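Local atomic coordinates of GNA33 (Neisseria gonorrhoeae FA 1090, PDB entry 2G5D), a protein that probably cleaves the beta-1,4 linkage between N-acetylmuramic acid and N-acetylglucosamine in peptidoglycan as a lytic transglycosylase, forming a 1,6-anhydro bond. Residues H91-Q94 with A95-F99; A184-S187 with R188-I191; P209-T212 with R213-N217. All blocks are in the same frame, centred on the assembly; numbering follows the deposited sequence.

Contact 1: residues H91-Q94 with A95-F99; sequences HSFQ and AKRFF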
# COMPACT_ATOMS: atom_id res chain seq x y z
N HIS A 91 7.03 -19.36 17.41
CA HIS A 91 8.41 -19.44 17.91
C HIS A 91 9.30 -19.69 16.72
O HIS A 91 8.98 -20.50 15.86
CB HIS A 91 8.60 -20.60 18.89
CG HIS A 91 9.88 -20.52 19.68
ND1 HIS A 91 11.11 -20.80 19.13
CD2 HIS A 91 10.11 -20.18 20.97
CE1 HIS A 91 12.05 -20.62 20.04
NE2 HIS A 91 11.47 -20.26 21.17
N SER A 92 10.44 -18.99 16.69
CA SER A 92 11.39 -19.06 15.59
C SER A 92 11.98 -20.43 15.28
O SER A 92 12.37 -20.67 14.14
CB SER A 92 12.52 -18.08 15.84
OG SER A 92 12.00 -16.78 15.88
N PHE A 93 12.05 -21.31 16.28
CA PHE A 93 12.59 -22.65 16.06
C PHE A 93 11.67 -23.46 15.16
O PHE A 93 12.08 -23.95 14.10
CB PHE A 93 12.86 -23.39 17.38
CG PHE A 93 13.44 -24.77 17.20
CD1 PHE A 93 14.78 -24.92 16.83
CD2 PHE A 93 12.65 -25.90 17.36
CE1 PHE A 93 15.34 -26.20 16.65
CE2 PHE A 93 13.19 -27.18 17.18
CZ PHE A 93 14.54 -27.32 16.84
N GLN A 94 10.42 -23.58 15.59
CA GLN A 94 9.35 -24.28 14.86
C GLN A 94 8.96 -23.60 13.54
O GLN A 94 8.71 -24.27 12.51
CB GLN A 94 8.13 -24.38 15.76
CG GLN A 94 8.26 -25.46 16.85
CD GLN A 94 8.92 -25.02 18.17
OE1 GLN A 94 9.05 -25.84 19.10
NE2 GLN A 94 9.31 -23.75 18.28
N ALA A 95 8.89 -22.27 13.58
CA ALA A 95 8.54 -21.44 12.43
C ALA A 95 9.60 -21.52 11.33
O ALA A 95 9.26 -21.53 10.16
CB ALA A 95 8.32 -20.00 12.88
N LYS A 96 10.88 -21.55 11.69
CA LYS A 96 11.93 -21.83 10.70
C LYS A 96 11.71 -23.16 9.98
O LYS A 96 11.80 -23.24 8.74
CB LYS A 96 13.30 -21.87 11.36
CG LYS A 96 14.45 -22.11 10.37
CD LYS A 96 15.77 -21.90 11.05
CE LYS A 96 16.76 -22.93 10.62
NZ LYS A 96 17.74 -23.16 11.70
N ARG A 97 11.45 -24.21 10.77
CA ARG A 97 11.23 -25.55 10.21
C ARG A 97 10.04 -25.66 9.29
O ARG A 97 10.11 -26.36 8.30
CB ARG A 97 11.23 -26.61 11.29
CG ARG A 97 12.62 -26.90 11.67
CD ARG A 97 12.84 -26.92 13.17
NE ARG A 97 12.70 -28.27 13.71
CZ ARG A 97 13.71 -29.12 13.84
NH1 ARG A 97 13.49 -30.33 14.36
NH2 ARG A 97 14.94 -28.77 13.46
N PHE A 98 8.97 -24.93 9.63
CA PHE A 98 7.80 -24.71 8.77
C PHE A 98 8.15 -24.10 7.39
O PHE A 98 7.67 -24.58 6.36
CB PHE A 98 6.79 -23.83 9.51
CG PHE A 98 5.64 -23.35 8.66
CD1 PHE A 98 4.65 -24.24 8.21
CD2 PHE A 98 5.52 -21.99 8.33
CE1 PHE A 98 3.60 -23.79 7.43
CE2 PHE A 98 4.45 -21.54 7.56
CZ PHE A 98 3.50 -22.43 7.11
N PHE A 99 8.96 -23.04 7.38
CA PHE A 99 9.31 -22.37 6.13
C PHE A 99 10.29 -23.24 5.32
O PHE A 99 10.27 -23.21 4.11
CB PHE A 99 9.85 -20.92 6.35
CG PHE A 99 8.81 -19.94 6.84
CD1 PHE A 99 8.89 -19.37 8.12
CD2 PHE A 99 7.71 -19.59 6.02
CE1 PHE A 99 7.89 -18.45 8.58
CE2 PHE A 99 6.72 -18.68 6.48
CZ PHE A 99 6.82 -18.11 7.75
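H91 and A95 mark the capped N-terminus of helix 92-102, where the carbonyl of H91 receives the amide of A95 in the first helical turn (H91 O to A95 N, 2.9 Å). H91 is the N-cap, and histidine suits the place because its imidazole can accept an amide hydrogen that has no carbonyl earlier in the helix. The bond runs from F93 N to H91 ND1 over 3.0 Å with an almost straight N-H angle of 172°, and F93 N lies at the edge of the ring, close to its plane. ND1 is therefore the lone-pair nitrogen, and any proton of a neutral ring would sit on NE2. The ladder continues with K96 N to S92 O and F98 N to Q94 O, both 3.0 Å, whereas the bond from R97 N to F93 O is weak at 3.4 Å.

One turn apart, F93 and R97 lie alongside each other and point the same way. F93 has CG anti to its own amide nitrogen (chi1 -179°), and R97 bends at chi2 and chi3 to bring its guanidinium against the outer end of the phenyl. The two planes are only 23° apart; F93 CZ sits over the centre of the guanidinium, 3.6 Å from R97 CZ. Nearer the backbone, R97 CD makes a CH-pi contact over the same ring, 4.1 Å from its centroid. A long, flexible arginine can thus cover an exposed aromatic with its aliphatic part and its flat cationic end.

The other side of the helix faces inward. Small A95 packs on F58 of helix 58-72, S92 OG is hydrogen-bonded to A59 N at the start of that helix, and F98 reaches L62 as well as Q84 and A85 of helix 79-86.

Contact 2: residues A184-S187 with R188-I191; sequences ADLS and RFPI
D185 and R188 close a type I beta turn in the loop between strands 182-184 and 197-203, within the MltA-specific insert. R188 N gives a 2.9 Å hydrogen bond to D185 O. An overlapping turn follows, with a weak bond from F189 N to L186 O, and P190 then centres an inverse gamma turn, a place where proline's restricted phi fits well.

The tight part is built round F189. Its ring presents an edge to the backbone of D185, with CD1 3.1 Å from D185 O, while A184 CB and L186 CD2 make looser apolar contacts with the ring, the latter 4.4 Å from F189 CD1. P209 of strand 206-209 and I198 of strand 197-203 also pack on this phenylalanine, so a large apolar side chain suits its buried place. I191 brings CD1 to 3.4 Å from L186 O.

The solvent side carries the polar residues S187, R188 and D185. Here it is the charge pairing that is loose, the two planes 53° apart. D185 holds its carboxylate anti to the amide nitrogen (chi1 -164°), which presses OD1 closely on the arginine's methylene chain, 3.0 Å from R188 CG, but leaves a long salt bridge of 3.5 Å from OD1 to R188 NE.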
# COMPACT_ATOMS: atom_id res chain seq x y z
N ALA A 184 -23.55 10.26 -19.58
CA ALA A 184 -22.17 10.49 -19.14
C ALA A 184 -21.23 10.83 -20.29
O ALA A 184 -21.23 10.16 -21.33
CB ALA A 184 -21.65 9.28 -18.37
N ASP A 185 -20.44 11.89 -20.10
CA ASP A 185 -19.47 12.32 -21.11
C ASP A 185 -18.07 11.82 -20.79
O ASP A 185 -17.33 12.46 -20.03
CB ASP A 185 -19.47 13.85 -21.23
CG ASP A 185 -18.79 14.33 -22.50
OD1 ASP A 185 -18.15 15.40 -22.46
OD2 ASP A 185 -18.91 13.65 -23.53
N LEU A 186 -17.70 10.68 -21.38
CA LEU A 186 -16.47 9.96 -21.03
C LEU A 186 -15.17 10.70 -21.33
O LEU A 186 -14.14 10.45 -20.69
CB LEU A 186 -16.45 8.56 -21.64
CG LEU A 186 -17.39 7.51 -21.04
CD1 LEU A 186 -17.18 6.16 -21.70
CD2 LEU A 186 -17.22 7.38 -19.52
N SER A 187 -15.21 11.61 -22.30
CA SER A 187 -14.06 12.47 -22.59
C SER A 187 -13.71 13.40 -21.43
O SER A 187 -12.58 13.89 -21.33
CB SER A 187 -14.32 13.27 -23.86
OG SER A 187 -15.59 13.89 -23.82
N ARG A 188 -14.68 13.65 -20.54
CA ARG A 188 -14.50 14.54 -19.40
C ARG A 188 -13.85 13.85 -18.20
O ARG A 188 -13.13 14.48 -17.43
CB ARG A 188 -15.84 15.14 -18.97
CG ARG A 188 -16.52 16.00 -20.01
CD ARG A 188 -16.08 17.44 -19.91
NE ARG A 188 -16.61 18.24 -21.01
CZ ARG A 188 -16.87 19.54 -20.95
NH1 ARG A 188 -16.68 20.22 -19.82
NH2 ARG A 188 -17.35 20.17 -22.02
N PHE A 189 -14.15 12.56 -18.03
CA PHE A 189 -13.64 11.77 -16.91
C PHE A 189 -12.16 11.45 -17.09
O PHE A 189 -11.69 11.26 -18.22
CB PHE A 189 -14.46 10.48 -16.76
CG PHE A 189 -15.89 10.71 -16.33
CD1 PHE A 189 -16.84 11.18 -17.24
CD2 PHE A 189 -16.28 10.45 -15.02
CE1 PHE A 189 -18.16 11.39 -16.85
CE2 PHE A 189 -17.59 10.66 -14.62
CZ PHE A 189 -18.53 11.13 -15.53
N PRO A 190 -11.41 11.38 -15.96
CA PRO A 190 -9.95 11.15 -15.98
C PRO A 190 -9.53 9.70 -16.27
O PRO A 190 -8.98 9.02 -15.40
CB PRO A 190 -9.53 11.57 -14.56
CG PRO A 190 -10.72 11.27 -13.72
CD PRO A 190 -11.92 11.53 -14.58
N ILE A 191 -9.78 9.25 -17.50
CA ILE A 191 -9.38 7.91 -17.93
C ILE A 191 -7.98 7.99 -18.54
O ILE A 191 -7.67 8.92 -19.28
CB ILE A 191 -10.40 7.30 -18.95
CG1 ILE A 191 -11.76 7.08 -18.28
CG2 ILE A 191 -9.92 5.97 -19.52
CD1 ILE A 191 -12.81 8.04 -18.75

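Contact 3: residues P209-T212 with R213-N217; sequences PYHT and RNQIN
From Y210 to T212 the backbone runs extended, then turns into helix 213-217, whose first-turn bond joins I216 N to T212 O at 3.0 Å with an N-H angle of 165°. T212 is the N-cap, and its partner is Q215, three residues on. The amide oxygen of Q215 reaches back to the T212 backbone: T212 N to Q215 OE1 is 3.0 Å, and the donor lies in the carbonyl plane of the side-chain amide, on a lone pair. Q215 can do this because CG stands beside its own amide nitrogen (chi1 -64°) and the chain is extended beyond it. T212 OG1, the hydroxyl of a small polar residue preferred at N-caps, lies alongside, 3.2 Å from Q215 CG. A water also donates to Q215 OE1 at 2.9 Å and to Y210 O.

H211 presents the edge of its imidazole to the same oxygen, with ND1 3.7 Å from Q215 OE1; the two side chains cross at about a right angle, ring and amide planes 67° apart. H211 NE2 is hydrogen-bonded to K224. At the root of the ring, H211 CB meets I216 CG1 at 3.8 Å. I216 is buried, its branched aliphatic chain also packing on L221, Y312 and F314, while the R213 side chain runs to F238 and H241 of helix 234-243.

The glutamine's grip on T212 N is the N3 half of a capping box, characteristic of helix N-termini; H211 and I216 stand at N' and N4, the places of a hydrophobic staple, although H211 contributes only its CB to the apolar contact.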
# COMPACT_ATOMS: atom_id res chain seq x y z
N PRO A 209 -17.76 14.06 -13.73
CA PRO A 209 -16.64 13.72 -12.85
C PRO A 209 -16.89 14.21 -11.43
O PRO A 209 -17.48 15.28 -11.25
CB PRO A 209 -15.46 14.47 -13.48
CG PRO A 209 -15.79 14.49 -14.93
CD PRO A 209 -17.29 14.59 -15.03
N TYR A 210 -16.47 13.44 -10.42
CA TYR A 210 -16.64 13.85 -9.04
C TYR A 210 -15.70 15.02 -8.71
O TYR A 210 -14.78 15.33 -9.48
CB TYR A 210 -16.47 12.69 -8.04
CG TYR A 210 -17.25 12.96 -6.77
CD1 TYR A 210 -16.60 13.39 -5.60
CD2 TYR A 210 -18.64 12.88 -6.76
CE1 TYR A 210 -17.33 13.69 -4.45
CE2 TYR A 210 -19.37 13.17 -5.63
CZ TYR A 210 -18.71 13.58 -4.47
OH TYR A 210 -19.45 13.88 -3.36
N HIS A 211 -15.97 15.68 -7.59
CA HIS A 211 -15.22 16.85 -7.13
C HIS A 211 -13.71 16.58 -6.98
O HIS A 211 -13.30 15.48 -6.62
CB HIS A 211 -15.80 17.35 -5.81
CG HIS A 211 -17.22 17.81 -5.91
ND1 HIS A 211 -17.59 18.98 -6.55
CD2 HIS A 211 -18.37 17.28 -5.42
CE1 HIS A 211 -18.90 19.14 -6.46
NE2 HIS A 211 -19.39 18.12 -5.78
N THR A 212 -12.92 17.60 -7.27
CA THR A 212 -11.46 17.55 -7.20
C THR A 212 -11.03 17.99 -5.81
O THR A 212 -11.83 18.58 -5.08
CB THR A 212 -10.81 18.51 -8.22
OG1 THR A 212 -11.34 19.82 -8.03
CG2 THR A 212 -11.07 18.07 -9.65
N ARG A 213 -9.78 17.70 -5.45
CA ARG A 213 -9.22 18.11 -4.15
C ARG A 213 -9.43 19.60 -3.86
O ARG A 213 -9.85 19.95 -2.77
CB ARG A 213 -7.73 17.79 -4.04
CG ARG A 213 -7.12 18.17 -2.70
CD ARG A 213 -5.68 17.73 -2.59
NE ARG A 213 -5.54 16.28 -2.57
CZ ARG A 213 -5.63 15.51 -1.48
NH1 ARG A 213 -5.86 16.02 -0.27
NH2 ARG A 213 -5.48 14.21 -1.61
N ASN A 214 -9.15 20.45 -4.85
CA ASN A 214 -9.30 21.89 -4.66
C ASN A 214 -10.73 22.29 -4.31
O ASN A 214 -10.94 23.16 -3.47
CB ASN A 214 -8.81 22.68 -5.89
CG ASN A 214 -8.96 24.18 -5.72
OD1 ASN A 214 -9.59 24.85 -6.54
ND2 ASN A 214 -8.40 24.71 -4.64
N GLN A 215 -11.70 21.64 -4.96
CA GLN A 215 -13.11 21.93 -4.72
C GLN A 215 -13.58 21.43 -3.35
O GLN A 215 -14.34 22.13 -2.67
CB GLN A 215 -13.97 21.30 -5.83
CG GLN A 215 -13.70 21.88 -7.20
CD GLN A 215 -14.47 21.15 -8.28
OE1 GLN A 215 -14.49 19.91 -8.31
NE2 GLN A 215 -15.12 21.90 -9.15
N ILE A 216 -13.11 20.25 -2.97
CA ILE A 216 -13.39 19.65 -1.66
C ILE A 216 -12.74 20.46 -0.54
O ILE A 216 -13.36 20.69 0.50
CB ILE A 216 -12.91 18.16 -1.61
CG1 ILE A 216 -13.66 17.31 -2.66
CG2 ILE A 216 -13.07 17.57 -0.22
CD1 ILE A 216 -12.98 15.95 -3.01
N ASN A 217 -11.49 20.86 -0.75
CA ASN A 217 -10.84 21.80 0.15
C ASN A 217 -11.68 23.06 0.34
O ASN A 217 -11.80 23.58 1.46
CB ASN A 217 -9.47 22.20 -0.41
CG ASN A 217 -8.40 21.16 -0.18
OD1 ASN A 217 -7.29 21.31 -0.67
ND2 ASN A 217 -8.72 20.10 0.57
O HOH W 1 -14.90 18.29 -10.74

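Contacts 1, 2 and 3 follow one another along the chain. Contact 1 lies on the opposite side of the chain's centre from the other two, its centre 53 Å from that of contact 2 and 50 Å from that of contact 3, among helices 58-72, 79-86 and 92-102. Contacts 2 and 3, only 15 Å apart between centres, both belong to the MltA-specific insert and leave neighbouring parallel strands, 182-184 and 206-209, of one five-stranded sheet. They touch where F189 CE2 packs 3.5 Å from P209 N. The turns that follow strand 182-184 thus pack on the end of its sheet neighbour, 206-209, while contact 1 is structurally separate from both.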